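Local coordinates for protein adenosine deaminase 1 (Arthrobacter aurescens, PDB 3RYS) that probably catalyses the zinc-dependent hydrolytic deamination of adenine to hypoxanthine, a step of purine salvage and nitrogen catabolism, at residues Q235-E240 / I271-C276; I221-R226 / T245-S250; Q74-F79 / C117-A122; M82-L87 / A122-T127; N313-S318 / V327-V332. All blocks are in the same frame, centred on the assembly; numbering follows the deposited sequence.

Contact 1: residues Q235-E240 / I271-C276; sequences QRLVAE and IGLNVC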
# COMPACT_ATOMS: atom_id res chain seq x y z
N GLN A 235 -7.84 21.61 5.06
CA GLN A 235 -7.15 22.87 4.82
C GLN A 235 -5.65 22.72 5.00
O GLN A 235 -4.87 23.15 4.15
CB GLN A 235 -7.68 23.93 5.78
CG GLN A 235 -8.06 25.24 5.13
CD GLN A 235 -9.17 25.97 5.89
OE1 GLN A 235 -10.28 26.12 5.38
NE2 GLN A 235 -8.87 26.39 7.12
N ARG A 236 -5.25 22.09 6.10
CA ARG A 236 -3.84 21.84 6.37
C ARG A 236 -3.21 20.90 5.34
O ARG A 236 -2.09 21.14 4.88
CB ARG A 236 -3.66 21.26 7.77
CG ARG A 236 -2.26 20.71 7.99
CD ARG A 236 -2.19 19.87 9.25
NE ARG A 236 -0.82 19.45 9.52
CZ ARG A 236 -0.43 18.88 10.65
NH1 ARG A 236 -1.32 18.67 11.62
NH2 ARG A 236 0.84 18.53 10.82
N LEU A 237 -3.92 19.83 5.00
CA LEU A 237 -3.45 18.90 3.98
C LEU A 237 -3.09 19.66 2.71
O LEU A 237 -1.96 19.57 2.21
CB LEU A 237 -4.52 17.86 3.69
CG LEU A 237 -4.50 16.56 4.51
CD1 LEU A 237 -3.74 16.71 5.82
CD2 LEU A 237 -5.92 16.06 4.75
N VAL A 238 -4.05 20.41 2.19
CA VAL A 238 -3.84 21.23 1.01
C VAL A 238 -2.67 22.21 1.19
O VAL A 238 -1.83 22.36 0.30
CB VAL A 238 -5.11 22.03 0.67
CG1 VAL A 238 -4.80 23.10 -0.37
CG2 VAL A 238 -6.20 21.11 0.18
N ALA A 239 -2.63 22.87 2.34
CA ALA A 239 -1.61 23.87 2.63
C ALA A 239 -0.20 23.28 2.69
O ALA A 239 0.78 23.93 2.32
CB ALA A 239 -1.94 24.58 3.94
N GLU A 240 -0.10 22.05 3.18
CA GLU A 240 1.21 21.44 3.40
C GLU A 240 1.57 20.45 2.30
O GLU A 240 2.70 19.99 2.21
CB GLU A 240 1.26 20.76 4.77
CG GLU A 240 0.90 21.68 5.93
CD GLU A 240 1.12 21.02 7.28
OE1 GLU A 240 1.61 19.87 7.31
OE2 GLU A 240 0.81 21.67 8.30
N ILE A 271 -9.64 20.03 -5.32
CA ILE A 271 -9.37 20.99 -4.25
C ILE A 271 -7.90 21.06 -3.84
O ILE A 271 -7.55 21.75 -2.89
CB ILE A 271 -10.22 20.73 -3.00
CG1 ILE A 271 -9.89 19.36 -2.40
CG2 ILE A 271 -11.71 20.87 -3.32
CD1 ILE A 271 -10.73 19.01 -1.18
N GLY A 272 -7.04 20.34 -4.57
CA GLY A 272 -5.61 20.49 -4.39
C GLY A 272 -4.93 19.54 -3.42
O GLY A 272 -3.73 19.68 -3.16
N LEU A 273 -5.68 18.60 -2.86
CA LEU A 273 -5.07 17.58 -2.01
C LEU A 273 -4.05 16.81 -2.84
O LEU A 273 -4.33 16.42 -3.98
CB LEU A 273 -6.13 16.62 -1.46
CG LEU A 273 -7.10 17.17 -0.41
CD1 LEU A 273 -8.13 16.12 -0.05
CD2 LEU A 273 -6.34 17.63 0.82
N ASN A 274 -2.87 16.59 -2.27
CA ASN A 274 -1.79 15.90 -2.98
C ASN A 274 -2.01 14.39 -3.03
O ASN A 274 -1.27 13.61 -2.42
CB ASN A 274 -0.46 16.22 -2.32
CG ASN A 274 0.71 15.59 -3.04
OD1 ASN A 274 0.64 15.32 -4.24
ND2 ASN A 274 1.79 15.34 -2.31
N VAL A 275 -3.03 13.97 -3.77
CA VAL A 275 -3.44 12.57 -3.78
C VAL A 275 -2.82 11.76 -4.92
O VAL A 275 -2.46 12.31 -5.96
CB VAL A 275 -4.97 12.44 -3.89
CG1 VAL A 275 -5.65 12.83 -2.58
CG2 VAL A 275 -5.49 13.28 -5.05
N CYS A 276 -2.71 10.46 -4.70
CA CYS A 276 -2.28 9.54 -5.74
C CYS A 276 -3.08 8.24 -5.65
O CYS A 276 -3.74 7.98 -4.65
CB CYS A 276 -0.78 9.26 -5.65
SG CYS A 276 -0.23 8.42 -4.14
O HOH W 1 -2.37 17.41 0.59

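Contact 2: residues I221-R226 / T245-S250; sequences IDHGIR and TVCPLS. With ADE (adenine), chain D.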
# COMPACT_ATOMS: atom_id res chain seq x y z
N ILE A 221 0.07 10.32 4.42
CA ILE A 221 -1.10 9.67 5.00
C ILE A 221 -1.61 8.59 4.06
O ILE A 221 -1.74 8.80 2.85
CB ILE A 221 -2.23 10.67 5.28
CG1 ILE A 221 -1.83 11.64 6.40
CG2 ILE A 221 -3.51 9.94 5.64
CD1 ILE A 221 -1.80 11.00 7.77
N ASP A 222 -1.90 7.42 4.62
CA ASP A 222 -2.40 6.31 3.82
C ASP A 222 -3.92 6.23 3.89
O ASP A 222 -4.50 6.15 4.98
CB ASP A 222 -1.72 5.01 4.25
CG ASP A 222 -0.21 5.05 4.01
OD1 ASP A 222 0.21 5.41 2.89
OD2 ASP A 222 0.55 4.73 4.94
N HIS A 223 -4.55 6.26 2.72
CA HIS A 223 -6.00 6.43 2.58
C HIS A 223 -6.39 7.91 2.77
O HIS A 223 -6.38 8.68 1.81
CB HIS A 223 -6.78 5.52 3.54
CG HIS A 223 -6.72 4.07 3.17
ND1 HIS A 223 -7.22 3.58 1.99
CD2 HIS A 223 -6.21 3.00 3.84
CE1 HIS A 223 -7.02 2.27 1.93
NE2 HIS A 223 -6.42 1.90 3.04
N GLY A 224 -6.73 8.29 3.99
CA GLY A 224 -7.01 9.68 4.31
C GLY A 224 -8.32 10.24 3.79
O GLY A 224 -8.56 11.44 3.89
N ILE A 225 -9.18 9.39 3.24
CA ILE A 225 -10.41 9.87 2.62
C ILE A 225 -11.40 10.51 3.60
O ILE A 225 -12.22 11.33 3.21
CB ILE A 225 -11.13 8.76 1.83
CG1 ILE A 225 -11.50 7.60 2.76
CG2 ILE A 225 -10.27 8.29 0.67
CD1 ILE A 225 -12.58 6.70 2.19
N ARG A 226 -11.32 10.14 4.88
CA ARG A 226 -12.24 10.69 5.86
C ARG A 226 -11.86 12.10 6.30
O ARG A 226 -12.54 12.72 7.11
CB ARG A 226 -12.41 9.77 7.07
CG ARG A 226 -13.28 8.56 6.78
CD ARG A 226 -13.75 7.90 8.06
NE ARG A 226 -14.60 8.79 8.84
CZ ARG A 226 -14.95 8.58 10.10
NH1 ARG A 226 -14.52 7.50 10.73
NH2 ARG A 226 -15.73 9.45 10.73
N THR A 245 -2.21 8.72 0.03
CA THR A 245 -2.21 7.52 -0.80
C THR A 245 -3.60 6.88 -0.90
O THR A 245 -3.91 5.91 -0.20
CB THR A 245 -1.11 6.52 -0.36
OG1 THR A 245 -1.38 6.05 0.96
CG2 THR A 245 0.25 7.20 -0.37
N VAL A 246 -4.43 7.42 -1.79
CA VAL A 246 -5.79 6.93 -1.99
C VAL A 246 -5.83 5.57 -2.68
O VAL A 246 -5.05 5.30 -3.59
CB VAL A 246 -6.63 7.93 -2.80
CG1 VAL A 246 -8.08 7.45 -2.88
CG2 VAL A 246 -6.55 9.32 -2.19
N CYS A 247 -6.77 4.73 -2.25
CA CYS A 247 -6.95 3.41 -2.84
C CYS A 247 -8.42 3.20 -3.20
O CYS A 247 -9.20 2.71 -2.39
CB CYS A 247 -6.49 2.32 -1.86
SG CYS A 247 -4.88 2.64 -1.10
N PRO A 248 -8.80 3.60 -4.43
CA PRO A 248 -10.19 3.63 -4.89
C PRO A 248 -10.95 2.31 -4.75
O PRO A 248 -11.97 2.27 -4.07
CB PRO A 248 -10.05 4.02 -6.37
CG PRO A 248 -8.75 4.79 -6.43
CD PRO A 248 -7.86 4.10 -5.44
N LEU A 249 -10.45 1.25 -5.38
CA LEU A 249 -11.10 -0.05 -5.32
C LEU A 249 -11.13 -0.60 -3.90
O LEU A 249 -12.11 -1.24 -3.49
CB LEU A 249 -10.41 -1.05 -6.24
CG LEU A 249 -10.49 -0.74 -7.73
CD1 LEU A 249 -9.89 -1.89 -8.54
CD2 LEU A 249 -11.94 -0.49 -8.14
N SER A 250 -10.06 -0.37 -3.15
CA SER A 250 -10.01 -0.82 -1.77
C SER A 250 -11.19 -0.26 -0.97
O SER A 250 -11.92 -1.00 -0.30
CB SER A 250 -8.67 -0.43 -1.13
OG SER A 250 -8.63 -0.81 0.23
N9 ADE D . -3.82 -4.10 6.25
C8 ADE D . -3.66 -4.38 4.91
N7 ADE D . -4.28 -3.53 4.11
C5 ADE D . -4.89 -2.65 4.98
C6 ADE D . -5.71 -1.52 4.77
N6 ADE D . -6.05 -1.09 3.55
N1 ADE D . -6.16 -0.86 5.86
C2 ADE D . -5.82 -1.30 7.07
N3 ADE D . -5.06 -2.35 7.40
C4 ADE D . -4.62 -2.98 6.30
O HOH W 2 -8.12 5.51 0.29

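Contact 3: residues Q74-F79 / C117-A122; sequences QTEQDF and CVNGVA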
# COMPACT_ATOMS: atom_id res chain seq x y z
N GLN A 74 5.70 -19.85 4.60
CA GLN A 74 6.55 -20.50 5.60
C GLN A 74 8.04 -20.25 5.40
O GLN A 74 8.78 -20.02 6.36
CB GLN A 74 6.30 -22.01 5.62
CG GLN A 74 4.89 -22.42 6.03
CD GLN A 74 4.55 -21.95 7.43
OE1 GLN A 74 3.49 -21.37 7.66
NE2 GLN A 74 5.45 -22.20 8.37
N THR A 75 8.47 -20.30 4.15
CA THR A 75 9.89 -20.28 3.84
C THR A 75 10.29 -19.00 3.14
O THR A 75 9.46 -18.27 2.60
CB THR A 75 10.28 -21.46 2.92
OG1 THR A 75 9.79 -21.22 1.59
CG2 THR A 75 9.69 -22.76 3.45
N GLU A 76 11.60 -18.74 3.15
CA GLU A 76 12.16 -17.59 2.46
C GLU A 76 11.71 -17.60 1.01
O GLU A 76 11.36 -16.56 0.45
CB GLU A 76 13.69 -17.65 2.56
CG GLU A 76 14.37 -16.30 2.62
CD GLU A 76 15.72 -16.36 3.31
OE1 GLU A 76 15.77 -16.76 4.49
OE2 GLU A 76 16.74 -15.99 2.67
N GLN A 77 11.71 -18.78 0.40
CA GLN A 77 11.30 -18.93 -1.00
C GLN A 77 9.86 -18.45 -1.18
O GLN A 77 9.53 -17.81 -2.18
CB GLN A 77 11.45 -20.39 -1.44
CG GLN A 77 11.28 -20.62 -2.94
CD GLN A 77 12.21 -19.76 -3.79
OE1 GLN A 77 13.30 -19.37 -3.35
NE2 GLN A 77 11.78 -19.45 -5.01
N ASP A 78 9.01 -18.77 -0.21
CA ASP A 78 7.61 -18.35 -0.25
C ASP A 78 7.46 -16.83 -0.36
O ASP A 78 6.68 -16.33 -1.16
CB ASP A 78 6.87 -18.87 0.98
CG ASP A 78 6.78 -20.38 1.01
OD1 ASP A 78 6.81 -20.99 -0.08
OD2 ASP A 78 6.67 -20.95 2.12
N PHE A 79 8.23 -16.10 0.45
CA PHE A 79 8.17 -14.65 0.44
C PHE A 79 8.73 -14.07 -0.85
O PHE A 79 8.16 -13.15 -1.43
CB PHE A 79 8.89 -14.07 1.66
CG PHE A 79 8.16 -14.30 2.96
CD1 PHE A 79 7.14 -13.44 3.35
CD2 PHE A 79 8.48 -15.37 3.77
CE1 PHE A 79 6.45 -13.65 4.54
CE2 PHE A 79 7.79 -15.58 4.96
CZ PHE A 79 6.78 -14.72 5.34
N CYS A 117 11.00 -13.80 6.83
CA CYS A 117 10.13 -12.91 6.07
C CYS A 117 10.88 -11.73 5.45
O CYS A 117 10.65 -11.38 4.30
CB CYS A 117 8.89 -12.46 6.87
SG CYS A 117 9.19 -11.64 8.47
N VAL A 118 11.79 -11.12 6.22
CA VAL A 118 12.59 -10.01 5.70
C VAL A 118 13.50 -10.44 4.54
O VAL A 118 13.50 -9.81 3.48
CB VAL A 118 13.46 -9.36 6.79
CG1 VAL A 118 14.28 -8.23 6.19
CG2 VAL A 118 12.58 -8.85 7.92
N ASN A 119 14.27 -11.51 4.74
CA ASN A 119 15.14 -12.01 3.69
C ASN A 119 14.38 -12.41 2.43
O ASN A 119 14.82 -12.12 1.31
CB ASN A 119 15.97 -13.21 4.19
CG ASN A 119 17.03 -12.81 5.19
OD1 ASN A 119 17.27 -11.62 5.43
ND2 ASN A 119 17.69 -13.80 5.78
N GLY A 120 13.23 -13.06 2.60
CA GLY A 120 12.43 -13.50 1.48
C GLY A 120 12.05 -12.36 0.56
O GLY A 120 12.22 -12.44 -0.66
N VAL A 121 11.53 -11.29 1.14
CA VAL A 121 11.12 -10.12 0.38
C VAL A 121 12.32 -9.37 -0.19
O VAL A 121 12.40 -9.14 -1.39
CB VAL A 121 10.28 -9.15 1.24
CG1 VAL A 121 9.92 -7.90 0.45
CG2 VAL A 121 9.02 -9.84 1.75
N ALA A 122 13.25 -9.00 0.69
CA ALA A 122 14.42 -8.23 0.31
C ALA A 122 15.14 -8.84 -0.89
O ALA A 122 15.54 -8.13 -1.82
CB ALA A 122 15.38 -8.09 1.48

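Contact 4: residues M82-L87 / A122-T127; sequences MTRAYL and ANALAT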
# COMPACT_ATOMS: atom_id res chain seq x y z
N MET A 82 6.27 -14.58 -3.72
CA MET A 82 5.13 -13.67 -3.62
C MET A 82 5.49 -12.28 -4.09
O MET A 82 4.71 -11.61 -4.77
CB MET A 82 4.62 -13.60 -2.18
CG MET A 82 3.72 -12.41 -1.90
SD MET A 82 3.22 -12.33 -0.17
CE MET A 82 4.80 -12.07 0.62
N THR A 83 6.69 -11.84 -3.71
CA THR A 83 7.16 -10.50 -4.02
C THR A 83 7.41 -10.36 -5.52
O THR A 83 7.07 -9.34 -6.13
CB THR A 83 8.45 -10.17 -3.25
OG1 THR A 83 8.27 -10.46 -1.86
CG2 THR A 83 8.81 -8.69 -3.42
N ARG A 84 7.98 -11.40 -6.12
CA ARG A 84 8.30 -11.38 -7.54
C ARG A 84 7.04 -11.42 -8.39
O ARG A 84 7.01 -10.85 -9.48
CB ARG A 84 9.24 -12.53 -7.91
CG ARG A 84 10.70 -12.20 -7.66
CD ARG A 84 11.63 -13.40 -7.74
NE ARG A 84 13.01 -12.97 -7.54
CZ ARG A 84 14.01 -13.77 -7.17
NH1 ARG A 84 13.79 -15.06 -6.96
NH2 ARG A 84 15.23 -13.27 -7.02
N ALA A 85 6.01 -12.09 -7.90
CA ALA A 85 4.77 -12.21 -8.64
C ALA A 85 4.08 -10.86 -8.72
O ALA A 85 3.40 -10.55 -9.69
CB ALA A 85 3.85 -13.24 -7.99
N TYR A 86 4.27 -10.05 -7.68
CA TYR A 86 3.74 -8.70 -7.67
C TYR A 86 4.58 -7.78 -8.55
O TYR A 86 4.04 -7.05 -9.38
CB TYR A 86 3.67 -8.12 -6.25
CG TYR A 86 3.62 -6.61 -6.27
CD1 TYR A 86 2.46 -5.94 -6.64
CD2 TYR A 86 4.74 -5.85 -5.96
CE1 TYR A 86 2.42 -4.56 -6.68
CE2 TYR A 86 4.71 -4.48 -6.00
CZ TYR A 86 3.55 -3.83 -6.36
OH TYR A 86 3.51 -2.46 -6.40
N LEU A 87 5.89 -7.80 -8.36
CA LEU A 87 6.78 -6.93 -9.12
C LEU A 87 6.59 -7.15 -10.62
O LEU A 87 6.61 -6.20 -11.41
CB LEU A 87 8.25 -7.17 -8.73
CG LEU A 87 8.65 -6.73 -7.31
CD1 LEU A 87 10.02 -7.29 -6.93
CD2 LEU A 87 8.64 -5.22 -7.20
N ALA A 122 13.25 -9.00 0.69
CA ALA A 122 14.42 -8.23 0.31
C ALA A 122 15.14 -8.84 -0.89
O ALA A 122 15.54 -8.13 -1.82
CB ALA A 122 15.38 -8.09 1.48
N ASN A 123 15.33 -10.16 -0.85
CA ASN A 123 16.01 -10.86 -1.93
C ASN A 123 15.31 -10.65 -3.26
O ASN A 123 15.95 -10.56 -4.31
CB ASN A 123 16.13 -12.35 -1.61
CG ASN A 123 17.10 -12.63 -0.46
OD1 ASN A 123 17.94 -11.79 -0.13
ND2 ASN A 123 16.97 -13.81 0.15
N ALA A 124 13.98 -10.57 -3.23
CA ALA A 124 13.21 -10.26 -4.42
C ALA A 124 13.38 -8.80 -4.82
O ALA A 124 13.41 -8.47 -6.00
CB ALA A 124 11.75 -10.60 -4.22
N LEU A 125 13.50 -7.92 -3.82
CA LEU A 125 13.58 -6.48 -4.06
C LEU A 125 14.94 -6.04 -4.57
O LEU A 125 15.04 -5.15 -5.42
CB LEU A 125 13.24 -5.70 -2.79
CG LEU A 125 11.85 -5.92 -2.19
CD1 LEU A 125 11.68 -5.04 -0.98
CD2 LEU A 125 10.78 -5.63 -3.23
N ALA A 126 15.99 -6.65 -4.02
CA ALA A 126 17.37 -6.29 -4.36
C ALA A 126 17.67 -6.49 -5.84
O ALA A 126 18.72 -6.09 -6.33
CB ALA A 126 18.34 -7.10 -3.51
N THR A 127 16.72 -7.10 -6.54
CA THR A 127 16.92 -7.49 -7.92
C THR A 127 15.77 -6.97 -8.78
O THR A 127 15.61 -7.34 -9.94
CB THR A 127 17.01 -9.03 -8.03
OG1 THR A 127 17.71 -9.41 -9.22
CG2 THR A 127 15.61 -9.65 -8.02

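Contact 5: residues N313-S318 / V327-V332; sequences NSIRSS and VLLDEV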
# COMPACT_ATOMS: atom_id res chain seq x y z
N ASN A 313 2.05 13.11 -9.02
CA ASN A 313 1.94 13.18 -7.57
C ASN A 313 2.65 11.99 -6.93
O ASN A 313 3.51 12.15 -6.07
CB ASN A 313 0.47 13.19 -7.13
CG ASN A 313 -0.20 14.53 -7.35
OD1 ASN A 313 -1.39 14.69 -7.10
ND2 ASN A 313 0.57 15.51 -7.82
N SER A 314 2.28 10.79 -7.37
CA SER A 314 2.84 9.57 -6.81
C SER A 314 4.37 9.56 -6.88
O SER A 314 5.03 8.96 -6.03
CB SER A 314 2.27 8.34 -7.52
OG SER A 314 3.03 8.04 -8.68
N ILE A 315 4.92 10.21 -7.90
CA ILE A 315 6.36 10.26 -8.06
C ILE A 315 6.97 11.31 -7.14
O ILE A 315 7.96 11.04 -6.46
CB ILE A 315 6.78 10.52 -9.52
CG1 ILE A 315 6.25 9.41 -10.43
CG2 ILE A 315 8.30 10.61 -9.62
CD1 ILE A 315 6.51 9.63 -11.89
N ARG A 316 6.38 12.49 -7.12
CA ARG A 316 6.85 13.56 -6.25
C ARG A 316 6.75 13.16 -4.79
O ARG A 316 7.52 13.64 -3.95
CB ARG A 316 6.04 14.84 -6.46
CG ARG A 316 6.14 15.43 -7.84
CD ARG A 316 5.54 16.84 -7.85
NE ARG A 316 5.24 17.28 -9.20
CZ ARG A 316 4.05 17.16 -9.78
NH1 ARG A 316 3.05 16.61 -9.12
NH2 ARG A 316 3.87 17.58 -11.03
N SER A 317 5.79 12.30 -4.48
CA SER A 317 5.53 11.90 -3.10
C SER A 317 6.40 10.73 -2.65
O SER A 317 6.60 10.52 -1.45
CB SER A 317 4.04 11.57 -2.92
OG SER A 317 3.23 12.67 -3.28
N SER A 318 6.91 9.97 -3.60
CA SER A 318 7.75 8.82 -3.27
C SER A 318 9.01 9.23 -2.50
O SER A 318 9.37 10.41 -2.46
CB SER A 318 8.13 8.03 -4.53
OG SER A 318 9.00 8.78 -5.36
N VAL A 327 13.58 11.28 -14.02
CA VAL A 327 13.41 10.45 -15.21
C VAL A 327 11.99 9.88 -15.30
O VAL A 327 11.44 9.76 -16.39
CB VAL A 327 14.46 9.32 -15.29
CG1 VAL A 327 15.87 9.89 -15.19
CG2 VAL A 327 14.22 8.28 -14.21
N LEU A 328 11.41 9.54 -14.15
CA LEU A 328 10.04 9.04 -14.11
C LEU A 328 9.04 10.16 -14.42
O LEU A 328 8.08 9.96 -15.16
CB LEU A 328 9.73 8.41 -12.76
CG LEU A 328 10.01 6.91 -12.60
CD1 LEU A 328 11.26 6.49 -13.35
CD2 LEU A 328 10.11 6.54 -11.12
N LEU A 329 9.29 11.34 -13.86
CA LEU A 329 8.47 12.51 -14.18
C LEU A 329 8.48 12.80 -15.68
O LEU A 329 7.44 13.13 -16.26
CB LEU A 329 8.96 13.73 -13.41
CG LEU A 329 8.09 14.22 -12.24
CD1 LEU A 329 7.07 13.17 -11.82
CD2 LEU A 329 8.95 14.66 -11.07
N ASP A 330 9.64 12.66 -16.31
CA ASP A 330 9.76 12.90 -17.74
C ASP A 330 8.98 11.86 -18.54
O ASP A 330 8.55 12.11 -19.66
CB ASP A 330 11.23 12.93 -18.18
CG ASP A 330 11.90 14.26 -17.88
OD1 ASP A 330 11.18 15.26 -17.69
OD2 ASP A 330 13.15 14.30 -17.83
N GLU A 331 8.86 10.71 -17.96
CA GLU A 331 8.13 9.63 -18.49
C GLU A 331 6.66 9.89 -18.49
O GLU A 331 6.02 9.47 -19.38
CB GLU A 331 8.46 8.40 -17.70
CG GLU A 331 9.31 7.47 -18.43
CD GLU A 331 9.85 6.37 -17.60
OE1 GLU A 331 11.05 6.21 -17.52
OE2 GLU A 331 9.08 5.62 -17.06
N VAL A 332 6.14 10.58 -17.50
CA VAL A 332 4.74 10.86 -17.49
C VAL A 332 4.37 11.95 -18.44
O VAL A 332 3.33 11.88 -19.05
CB VAL A 332 4.09 11.00 -16.08
CG1 VAL A 332 5.01 11.01 -15.04
CG2 VAL A 332 3.16 12.09 -15.99

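Contact 1: residues Q235-E240 / I271-C276
The CD2 methyl of Leu-273 reaches back to helix 231-240 and touches two neighbouring residues there, CB of Leu-237 at 3.4 Å and CG2 of Val-238 at 3.5 Å. Val-238 and Leu-273 cross at about a right angle and meet through their terminal methyls, CG2 and CD2. Val-238 has CG1 anti to its backbone N (chi1 168°), which turns CG2 back beside that nitrogen. There CG2 also lies 3.4 Å from the carbonyl O of Ile-271.

Between Ile-271 and Leu-273, Gly-272 closes helix 265-270 in a Schellman motif. Its positive phi of 93° would press a CB against the preceding carbonyl O, which is why glycine suits the place; such a CB would point toward Val-238. Asn-274 then centres an inverse gamma turn, with Val-275 N bonded to Leu-273 O, and leads into strand 275-277. A water joins the two segments, accepting from Asn-274 N at 3.0 Å and donating weakly to Leu-237 O. Farther out, Met-268 and Met-228 also pack on Leu-273, while Arg-236 NE forms a salt bridge with Glu-240 OE2 on the side of the helix turned from the contact.

The contact thus joins helix 231-240 to the turn that leads from helix 265-270 into strand 275-277; aliphatic packing does most of the work, and the water bridges a backbone carbonyl and a backbone N-H that are not bonded to each other directly.

Contact 2: residues I221-R226 / T245-S250
At the C-terminal end of the TIM-barrel strands, where catalytic residues of this superfamily stand, the imidazole of His-223 meets Cys-247 obliquely, its CE1 3.7 Å from SG, while Ser-250 OG lies near the ring plane at the edge. Also at the edge are the adenine, whose N6 is 3.1 Å from His-223 NE2, and a water that joins ND1 to Cys-247 N. The ring of His-19 packs edge-to-face with it, and that of His-199 meets it at about 70°.

His-223 CG lies anti to the carbonyl carbon (chi1 -70°), which brings the ring nearer the other segment although its CB points away. Histidine suits the place because its two nitrogens serve the adenine side and the water. A leucine here removes both and would probably leave adenine N6 without a polar neighbour on this side and the water held by Cys-247 N alone within this contact.

Strand 220-221, helix 231-240 and strand 244-246 make a beta-alpha-beta unit, with Asp-222 and Thr-245 in a parallel bridge. Thr-245 N donates to Ile-221 O at 2.9 Å, and His-223 N to Thr-245 O at 3.0 Å.

Two hydroxyls form a second shell to the zinc ligands: Ser-250 OG bonds to Asp-280 OD1, and Thr-245 OG1 to His-19 ND1. Thr-245 OG1 also donates to the anti lone pair of Asp-222 OD1 at 2.6 Å.

Contact 3: residues Q74-F79 / C117-A122
Phe-79 packs from helix 76-92 onto Gly-120 and Cys-117 of helix 114-125. Its CB rests 3.6 Å from Gly-120 CA. With chi1 at -71° the ring runs beside its own backbone N, and CG comes 3.9 Å from Cys-117 CA. CE1 comes 3.6 Å from Cys-117 CB and CE2 3.7 Å from Cys-117 CA, and CZ at the tip meets Cys-117 CB at 3.4 Å. One face therefore receives a CH-pi contact almost exactly over its centre, with Cys-117 CA 3.6 Å from the centroid and 8° off the normal; the sulfur stands farther out and oblique.

Gly-120 is apt because a CB there would run into Phe-79 CB and Glu-76 O and would force the helices apart. Beside Gly-120, the Glu-76 carboxylate brings OE2 to 3.3 Å from Asn-119 CB, its plane 72° from that of the amide, whose ND2 instead bonds Glu-115. A capping box starts the first helix: Asp-78 N donates to Thr-75 OG1 and Thr-75 N to Asp-78 OD2.

No hydrogen bond joins these two segments: dispersion and the CH-pi contact hold them, with the bond between Thr-80 OG1 and Gly-120 O as a polar tie alongside.

Contact 4: residues M82-L87 / A122-T127
Thr-83 turns CG2 anti to its backbone N (chi1 -50°, measured to OG1), which presents the methyl to Ala-124 CB and Leu-125 CD2, each 3.6 Å from CG2. The hydroxyl, placed beside its own nitrogen, bonds back to Phe-79 O one turn earlier. Threonine suits the place because it gives a methyl to the partner helix and a hydroxyl to Phe-79 O. Ala-124, with its small CB, lets the two helices come near: Thr-83 CB lies 3.5 Å from that methyl.

Arg-84 is extended from CG to NE and passes over Ala-124, its CG 3.9 Å from Ala-124 CB. The guanidinium then meets Thr-127 edge-on, with NH2 3.8 Å from Thr-127 CG2 and the methyl in the guanidinium plane; Thr-127 OG1 bonds Asp-131 instead. An alanine in place of Arg-84 lacks the long chain and is likely to leave Ala-124 CB and Thr-127 CG2 uncovered at this partly exposed margin.

Deeper in, the Leu-87 and Leu-125 side chains cross at about a right angle, CD1 of the first 4.1 Å from CD2 of the second. Leu-125 goes on to pack against Ile-100 and Leu-138 of two barrel strands, whereas Arg-84 and Leu-87 also touch Phe-132, so helix 128-132 borders the pair of helices on that side.

Contact 5: residues N313-S318 / V327-V332
Ile-315 and Leu-329 bring together an antiparallel pair of consecutive helices, 304-317 and 322-339, an alpha-alpha hairpin at the C-terminal end of this TIM-barrel chain. The short segments here have axes 9.8 Å apart and an angle of 173° between their directions, almost exactly antiparallel.

Ile-315 points its CB toward the partner helix and meets three side chains. That CB lies 3.5 Å from Leu-329 CD1, and the two side chains slide past each other in opposite directions, so that Ile-315 CD1 and CG2 touch that same methyl as well. Because CG1 is anti to the carbonyl carbon (chi1 -60°) and the chain continues extended, CD1 reaches farther: it comes 3.6 Å from Leu-328 CB, whose side chain crosses obliquely, and 3.8 Å from Val-332 CG1, one turn on. A long, branched aliphatic residue suits this position, since its methyls can serve three neighbours at once. At the more open margin the aliphatic part of Arg-316 takes over, with CG 4.3 Å from Leu-329 CD2.

No hydrogen bond crosses between the two segments, and several nearby polar groups have partners of their own. Leu-328 also packs on Arg-96 and His-97 of strand 95-102, and Glu-331 pairs with Arg-96. Two serines bind back to the backbone of the first helix. Asn-313 O accepts from both Ser-317 N and Ser-317 OG, the hydroxyl standing above the carbonyl plane. In Ser-318, OG donates to Ile-315 O at 2.7 Å, the donor tilted 19° from the plane of the Ile-315 carbonyl.

Overall arrangement
Contact 2 lies at the active site, with the side chain of His-223 about 4 Å from the zinc. Contact 1 adjoins it, their centres about 13 Å apart: Val-275 packs on Val-246 where strands 275-277 and 244-246 run side by side. Contact 1 also touches contact 5 through a weak hydrogen bond from Asn-274 ND2 to Ser-317 OG, whereas contacts 2 and 5 stay about 6 Å apart at their nearest atoms. Contacts 3 and 4 are successive places along one helix pair, 76-92 with 114-125, their centres about 9 Å apart. They lie across the chain's centre from contact 1, about 37 and 32 Å away between centres.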